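Local coordinates for SusD superfamily protein (Parabacteroides distasonis, PDB 3OTN) that probably binds carbohydrate or other nutrients at the bacterial outer membrane, at residues F120-Y125 and D161-P166; D167-E172 and D196-Y201. All blocks are in the same frame, centred on the assembly; numbering follows the deposited sequence.

Overall arrangement
Interactions 1 and 2 follow each other along helix 156-172. Interaction 1 sets 161-166 against 120-125 of helix 108-133. Interaction 2 sets 167-172 against 196-201 of helix 187-202. Their centres lie about 7 Å apart, on the same side of the chain's centre. They are tied by a salt bridge, R122 NE to D167 OD2 at 2.8 Å, and by a probable hydrogen bond, D161 OD1 to Y201 OH at 2.7 Å. Between these polar links A123 CB packs on L168 CG at 3.6 Å, and I164 CG2 on V197 CG2 at 3.7 Å. A 1,2-ethanediol, probably from the crystallisation liquor, binds R122 at interaction 1.

Interaction 1 (F120-Y125 and D161-P166); sequences FMRALY and DEIIIP. With EDO (1,2-ethanediol), chain R.
R122 and I163 meet with their side chains at about a right angle. The arginine comes off its helix with CG anti to the backbone N (chi1 179°) and bends at chi3 (68°). Its CG, CD and NE then pass the methyl CG2 of I163, with NE 4.0 Å from CG2. This methyl lies obliquely to the guanidinium. At the edge of that group, and in its plane, NH1 gives a hydrogen bond to O2 of a 1,2-ethanediol, 2.9 Å long and nearly straight at 171°. The same NH1 bonds to N94 OD1, the diol also to N94 O, and NE forms a salt bridge with D167 OD2.

Helices 108-133 and 156-172 come very close here, in a region of this SusD-family protein that belongs to the TPR clan, consistent with a TPR-like helical fold. The CA atoms of A123 and I164 are 4.4 Å apart. The small side chain of A123 permits this: its CB lies 3.7 Å from the carbonyl O of I164 and 4.1 Å from I164 CG2. On the other branch, I164 CG1 reaches A123 O at 3.9 Å. Helix 156-172 has a wider pi-type turn at 161-164 and a kink at P166. A leucine in place of R122 would probably leave D167 without this charged mate and strip the diol of a donor. C93 and L97 of helix 79-100 also touch the R122 side chain.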
loop_
_atom_site.group_PDB
_atom_site.type_symbol
_atom_site.label_atom_id
_atom_site.label_comp_id
_atom_site.label_asym_id
_atom_site.label_seq_id
_atom_site.Cartn_x
_atom_site.Cartn_y
_atom_site.Cartn_z
ATOM N N PHE A 120 -12.821 -1.636 -11.376
ATOM C CA PHE A 120 -11.490 -1.752 -10.773
ATOM C C PHE A 120 -11.488 -1.080 -9.401
ATOM O O PHE A 120 -11.012 -1.674 -8.431
ATOM C CB PHE A 120 -10.388 -1.152 -11.663
ATOM C CG PHE A 120 -9.080 -0.898 -10.940
ATOM C CD1 PHE A 120 -8.081 -1.883 -10.886
ATOM C CD2 PHE A 120 -8.846 0.316 -10.327
ATOM C CE1 PHE A 120 -6.873 -1.649 -10.222
ATOM C CE2 PHE A 120 -7.655 0.550 -9.628
ATOM C CZ PHE A 120 -6.654 -0.434 -9.602
HETATM N N MSE A 121 -12.050 0.137 -9.317
HETATM C CA MSE A 121 -11.962 0.912 -8.088
HETATM C C MSE A 121 -12.762 0.281 -6.946
HETATM O O MSE A 121 -12.346 0.317 -5.782
HETATM C CB MSE A 121 -12.428 2.374 -8.305
HETATM C CG MSE A 121 -11.603 3.371 -7.512
HETATM SE SE MSE A 121 -9.819 3.563 -8.161
HETATM C CE MSE A 121 -10.347 4.615 -9.675
ATOM N N ARG A 122 -13.933 -0.242 -7.281
ATOM C CA ARG A 122 -14.772 -0.865 -6.297
ATOM C C ARG A 122 -14.041 -2.072 -5.724
ATOM O O ARG A 122 -14.014 -2.259 -4.516
ATOM C CB ARG A 122 -16.136 -1.231 -6.891
ATOM C CG ARG A 122 -17.002 -1.901 -5.864
ATOM C CD ARG A 122 -18.419 -1.995 -6.261
ATOM N NE ARG A 122 -18.636 -2.903 -7.367
ATOM C CZ ARG A 122 -19.787 -3.019 -8.009
ATOM N NH1 ARG A 122 -20.849 -2.292 -7.646
ATOM N NH2 ARG A 122 -19.879 -3.864 -9.032
ATOM N N ALA A 123 -13.456 -2.891 -6.599
ATOM C CA ALA A 123 -12.646 -4.010 -6.186
ATOM C C ALA A 123 -11.501 -3.577 -5.284
ATOM O O ALA A 123 -11.214 -4.260 -4.306
ATOM C CB ALA A 123 -12.105 -4.809 -7.390
ATOM N N LEU A 124 -10.846 -2.475 -5.630
ATOM C CA LEU A 124 -9.719 -1.942 -4.871
ATOM C C LEU A 124 -10.126 -1.545 -3.435
ATOM O O LEU A 124 -9.484 -1.953 -2.450
ATOM C CB LEU A 124 -9.075 -0.749 -5.613
ATOM C CG LEU A 124 -7.811 -0.107 -4.983
ATOM C CD1 LEU A 124 -6.638 -1.086 -4.968
ATOM C CD2 LEU A 124 -7.469 1.210 -5.630
ATOM N N TYR A 125 -11.211 -0.786 -3.321
ATOM C CA TYR A 125 -11.684 -0.329 -2.006
ATOM C C TYR A 125 -12.033 -1.536 -1.117
ATOM O O TYR A 125 -11.638 -1.571 0.057
ATOM C CB TYR A 125 -12.903 0.577 -2.130
ATOM C CG TYR A 125 -12.601 1.948 -2.732
ATOM C CD1 TYR A 125 -11.607 2.767 -2.190
ATOM C CD2 TYR A 125 -13.352 2.450 -3.760
ATOM C CE1 TYR A 125 -11.347 4.006 -2.702
ATOM C CE2 TYR A 125 -13.090 3.698 -4.295
ATOM C CZ TYR A 125 -12.081 4.463 -3.766
ATOM O OH TYR A 125 -11.825 5.701 -4.278
ATOM N N ASP A 161 -15.680 -13.369 -3.711
ATOM C CA ASP A 161 -16.325 -14.147 -4.783
ATOM C C ASP A 161 -17.422 -13.378 -5.531
ATOM O O ASP A 161 -17.672 -13.659 -6.699
ATOM C CB ASP A 161 -16.970 -15.428 -4.231
ATOM C CG ASP A 161 -15.967 -16.439 -3.713
ATOM O OD1 ASP A 161 -14.765 -16.318 -3.981
ATOM O OD2 ASP A 161 -16.421 -17.367 -3.034
ATOM N N GLU A 162 -18.116 -12.481 -4.840
ATOM C CA GLU A 162 -19.241 -11.746 -5.419
ATOM C C GLU A 162 -18.911 -10.353 -5.898
ATOM O O GLU A 162 -19.574 -9.845 -6.812
ATOM C CB GLU A 162 -20.424 -11.697 -4.423
ATOM C CG GLU A 162 -21.007 -13.074 -4.106
ATOM C CD GLU A 162 -22.080 -13.089 -3.017
ATOM O OE1 GLU A 162 -22.903 -12.145 -2.959
ATOM O OE2 GLU A 162 -22.109 -14.072 -2.231
ATOM N N ILE A 163 -17.913 -9.712 -5.304
ATOM C CA ILE A 163 -17.585 -8.342 -5.679
ATOM C C ILE A 163 -16.208 -8.234 -6.308
ATOM O O ILE A 163 -16.081 -7.926 -7.483
ATOM C CB ILE A 163 -17.681 -7.342 -4.502
ATOM C CG1 ILE A 163 -19.060 -7.450 -3.839
ATOM C CG2 ILE A 163 -17.435 -5.875 -5.040
ATOM C CD1 ILE A 163 -19.281 -6.416 -2.705
ATOM N N ILE A 164 -15.174 -8.490 -5.523
ATOM C CA ILE A 164 -13.813 -8.198 -5.939
ATOM C C ILE A 164 -13.435 -8.944 -7.228
ATOM O O ILE A 164 -13.024 -8.324 -8.199
ATOM C CB ILE A 164 -12.810 -8.499 -4.823
ATOM C CG1 ILE A 164 -13.088 -7.643 -3.575
ATOM C CG2 ILE A 164 -11.374 -8.293 -5.291
ATOM C CD1 ILE A 164 -12.210 -8.023 -2.359
ATOM N N ILE A 165 -13.571 -10.268 -7.230
ATOM C CA ILE A 165 -13.123 -11.069 -8.377
ATOM C C ILE A 165 -13.980 -10.810 -9.621
ATOM O O ILE A 165 -13.414 -10.525 -10.689
ATOM C CB ILE A 165 -12.954 -12.546 -8.020
ATOM C CG1 ILE A 165 -11.779 -12.687 -7.035
ATOM C CG2 ILE A 165 -12.762 -13.405 -9.264
ATOM C CD1 ILE A 165 -11.741 -14.076 -6.285
ATOM N N PRO A 166 -15.316 -10.862 -9.495
ATOM C CA PRO A 166 -16.101 -10.576 -10.714
ATOM C C PRO A 166 -15.867 -9.184 -11.296
ATOM O O PRO A 166 -15.829 -9.040 -12.513
ATOM C CB PRO A 166 -17.558 -10.749 -10.262
ATOM C CG PRO A 166 -17.498 -11.633 -9.075
ATOM C CD PRO A 166 -16.180 -11.329 -8.383
HETATM C C1 EDO R . -24.181 -0.599 -9.175
HETATM O O1 EDO R . -25.430 0.036 -8.940
HETATM C C2 EDO R . -24.413 -2.068 -9.493
HETATM O O2 EDO R . -23.276 -2.844 -9.098
#

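Interaction 2 (D167-E172 and D196-Y201); sequences DLLEAE and DVYLTY
L169 overlaps the phenol end of Y198. Its methyl CD2 is 3.5 Å from Y198 OH, and CD1 follows at 4.0 Å from the same oxygen. The two side chains cross at about a right angle, so the leucine fork meets the hydroxyl rather than lying along the ring. Y198 CG lies anti to its carbonyl carbon (chi1 -79°), and the CB bond is directed at 167-172, so the hydroxyl is the part that meets L169.

One residue back, L168 points at V197. The contact is methyl to methyl, CD1 to CG2 at 3.9 Å, and the side chains meet at a slant. The rotation of V197, with CG1 anti to the backbone N (chi1 166°), leaves CG2 as the methyl that meets L168 CD1. The backbones stay well apart: the nearest CA atoms, those of L168 and V197, are separated by 9.4 Å. No hydrogen bond crosses between the segments, and the contact is carried by side-chain ends.

The contact joins 156-172 and 187-202, consecutive helices of the chain, in the starch-binding-associating region of the SusD family. Here they meet through side chains alone. L168 and L169 both also touch L194 of helix 187-202. Helix 108-133 borders the contact through F127 on V197, and helix 210-225 through R219, which touches both L169 and Y198.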
loop_
_atom_site.group_PDB
_atom_site.type_symbol
_atom_site.label_atom_id
_atom_site.label_comp_id
_atom_site.label_asym_id
_atom_site.label_seq_id
_atom_site.Cartn_x
_atom_site.Cartn_y
_atom_site.Cartn_z
ATOM N N ASP A 167 -15.684 -8.169 -10.452
ATOM C CA ASP A 167 -15.387 -6.800 -10.946
ATOM C C ASP A 167 -14.108 -6.815 -11.783
ATOM O O ASP A 167 -14.060 -6.269 -12.882
ATOM C CB ASP A 167 -15.217 -5.798 -9.766
ATOM C CG ASP A 167 -16.553 -5.263 -9.206
ATOM O OD1 ASP A 167 -17.650 -5.599 -9.716
ATOM O OD2 ASP A 167 -16.503 -4.484 -8.216
ATOM N N LEU A 168 -13.080 -7.466 -11.248
ATOM C CA LEU A 168 -11.774 -7.462 -11.893
ATOM C C LEU A 168 -11.800 -8.332 -13.159
ATOM O O LEU A 168 -11.212 -7.956 -14.158
ATOM C CB LEU A 168 -10.690 -7.904 -10.924
ATOM C CG LEU A 168 -10.373 -6.808 -9.887
ATOM C CD1 LEU A 168 -9.457 -7.266 -8.773
ATOM C CD2 LEU A 168 -9.762 -5.564 -10.553
ATOM N N LEU A 169 -12.542 -9.437 -13.138
ATOM C CA LEU A 169 -12.595 -10.312 -14.315
ATOM C C LEU A 169 -13.337 -9.610 -15.449
ATOM O O LEU A 169 -13.004 -9.792 -16.632
ATOM C CB LEU A 169 -13.250 -11.649 -13.995
ATOM C CG LEU A 169 -12.477 -12.601 -13.064
ATOM C CD1 LEU A 169 -13.388 -13.810 -12.748
ATOM C CD2 LEU A 169 -11.120 -13.045 -13.648
ATOM N N GLU A 170 -14.354 -8.823 -15.103
ATOM C CA GLU A 170 -15.054 -8.035 -16.129
ATOM C C GLU A 170 -14.134 -6.909 -16.621
ATOM O O GLU A 170 -14.006 -6.706 -17.844
ATOM C CB GLU A 170 -16.363 -7.493 -15.591
ATOM C CG GLU A 170 -17.375 -8.654 -15.253
ATOM C CD GLU A 170 -18.594 -8.209 -14.447
ATOM O OE1 GLU A 170 -18.771 -6.998 -14.186
ATOM O OE2 GLU A 170 -19.386 -9.090 -14.064
ATOM N N ALA A 171 -13.445 -6.218 -15.703
ATOM C CA ALA A 171 -12.534 -5.128 -16.124
ATOM C C ALA A 171 -11.431 -5.663 -17.069
ATOM O O ALA A 171 -11.046 -5.030 -18.064
ATOM C CB ALA A 171 -11.931 -4.404 -14.885
ATOM N N GLU A 172 -10.958 -6.863 -16.755
ATOM C CA GLU A 172 -9.987 -7.570 -17.570
ATOM C C GLU A 172 -10.458 -7.860 -19.028
ATOM O O GLU A 172 -9.651 -7.942 -19.964
ATOM C CB GLU A 172 -9.684 -8.890 -16.859
ATOM C CG GLU A 172 -8.435 -9.507 -17.196
ATOM C CD GLU A 172 -8.115 -10.675 -16.288
ATOM O OE1 GLU A 172 -9.005 -11.561 -16.030
ATOM O OE2 GLU A 172 -6.937 -10.725 -15.891
ATOM N N ASP A 196 -2.649 -9.750 -6.992
ATOM C CA ASP A 196 -2.580 -9.611 -5.557
ATOM C C ASP A 196 -3.826 -10.248 -4.900
ATOM O O ASP A 196 -3.711 -10.944 -3.859
ATOM C CB ASP A 196 -2.452 -8.119 -5.216
ATOM C CG ASP A 196 -1.919 -7.850 -3.810
ATOM O OD1 ASP A 196 -1.678 -8.789 -3.037
ATOM O OD2 ASP A 196 -1.781 -6.652 -3.462
ATOM N N VAL A 197 -4.995 -10.018 -5.497
ATOM C CA VAL A 197 -6.236 -10.630 -5.029
ATOM C C VAL A 197 -6.141 -12.157 -4.984
ATOM O O VAL A 197 -6.395 -12.763 -3.964
ATOM C CB VAL A 197 -7.456 -10.159 -5.863
ATOM C CG1 VAL A 197 -8.679 -11.034 -5.615
ATOM C CG2 VAL A 197 -7.743 -8.661 -5.542
ATOM N N TYR A 198 -5.741 -12.765 -6.085
ATOM C CA TYR A 198 -5.617 -14.208 -6.143
ATOM C C TYR A 198 -4.499 -14.791 -5.267
ATOM O O TYR A 198 -4.688 -15.837 -4.652
ATOM C CB TYR A 198 -5.407 -14.620 -7.593
ATOM C CG TYR A 198 -6.648 -14.649 -8.452
ATOM C CD1 TYR A 198 -7.870 -15.169 -7.969
ATOM C CD2 TYR A 198 -6.577 -14.321 -9.793
ATOM C CE1 TYR A 198 -8.980 -15.289 -8.789
ATOM C CE2 TYR A 198 -7.701 -14.435 -10.622
ATOM C CZ TYR A 198 -8.890 -14.912 -10.130
ATOM O OH TYR A 198 -9.988 -15.058 -10.985
ATOM N N LEU A 199 -3.351 -14.100 -5.191
ATOM C CA LEU A 199 -2.277 -14.499 -4.292
ATOM C C LEU A 199 -2.758 -14.504 -2.836
ATOM O O LEU A 199 -2.476 -15.451 -2.092
ATOM C CB LEU A 199 -1.062 -13.570 -4.438
ATOM C CG LEU A 199 0.145 -13.802 -3.526
ATOM C CD1 LEU A 199 0.696 -15.212 -3.681
ATOM C CD2 LEU A 199 1.224 -12.659 -3.788
ATOM N N THR A 200 -3.498 -13.468 -2.447
ATOM C CA THR A 200 -4.050 -13.333 -1.087
ATOM C C THR A 200 -5.123 -14.375 -0.817
ATOM O O THR A 200 -5.144 -14.984 0.256
ATOM C CB THR A 200 -4.599 -11.897 -0.839
ATOM O OG1 THR A 200 -3.575 -10.940 -1.149
ATOM C CG2 THR A 200 -5.027 -11.676 0.630
ATOM N N TYR A 201 -6.005 -14.590 -1.795
ATOM C CA TYR A 201 -7.053 -15.622 -1.711
ATOM C C TYR A 201 -6.483 -16.998 -1.441
ATOM O O TYR A 201 -7.072 -17.780 -0.699
ATOM C CB TYR A 201 -7.858 -15.634 -3.006
ATOM C CG TYR A 201 -9.228 -16.268 -2.961
ATOM C CD1 TYR A 201 -9.376 -17.641 -2.877
ATOM C CD2 TYR A 201 -10.378 -15.499 -3.073
ATOM C CE1 TYR A 201 -10.620 -18.234 -2.876
ATOM C CE2 TYR A 201 -11.643 -16.093 -3.100
ATOM C CZ TYR A 201 -11.754 -17.460 -2.995
ATOM O OH TYR A 201 -12.970 -18.085 -3.019
#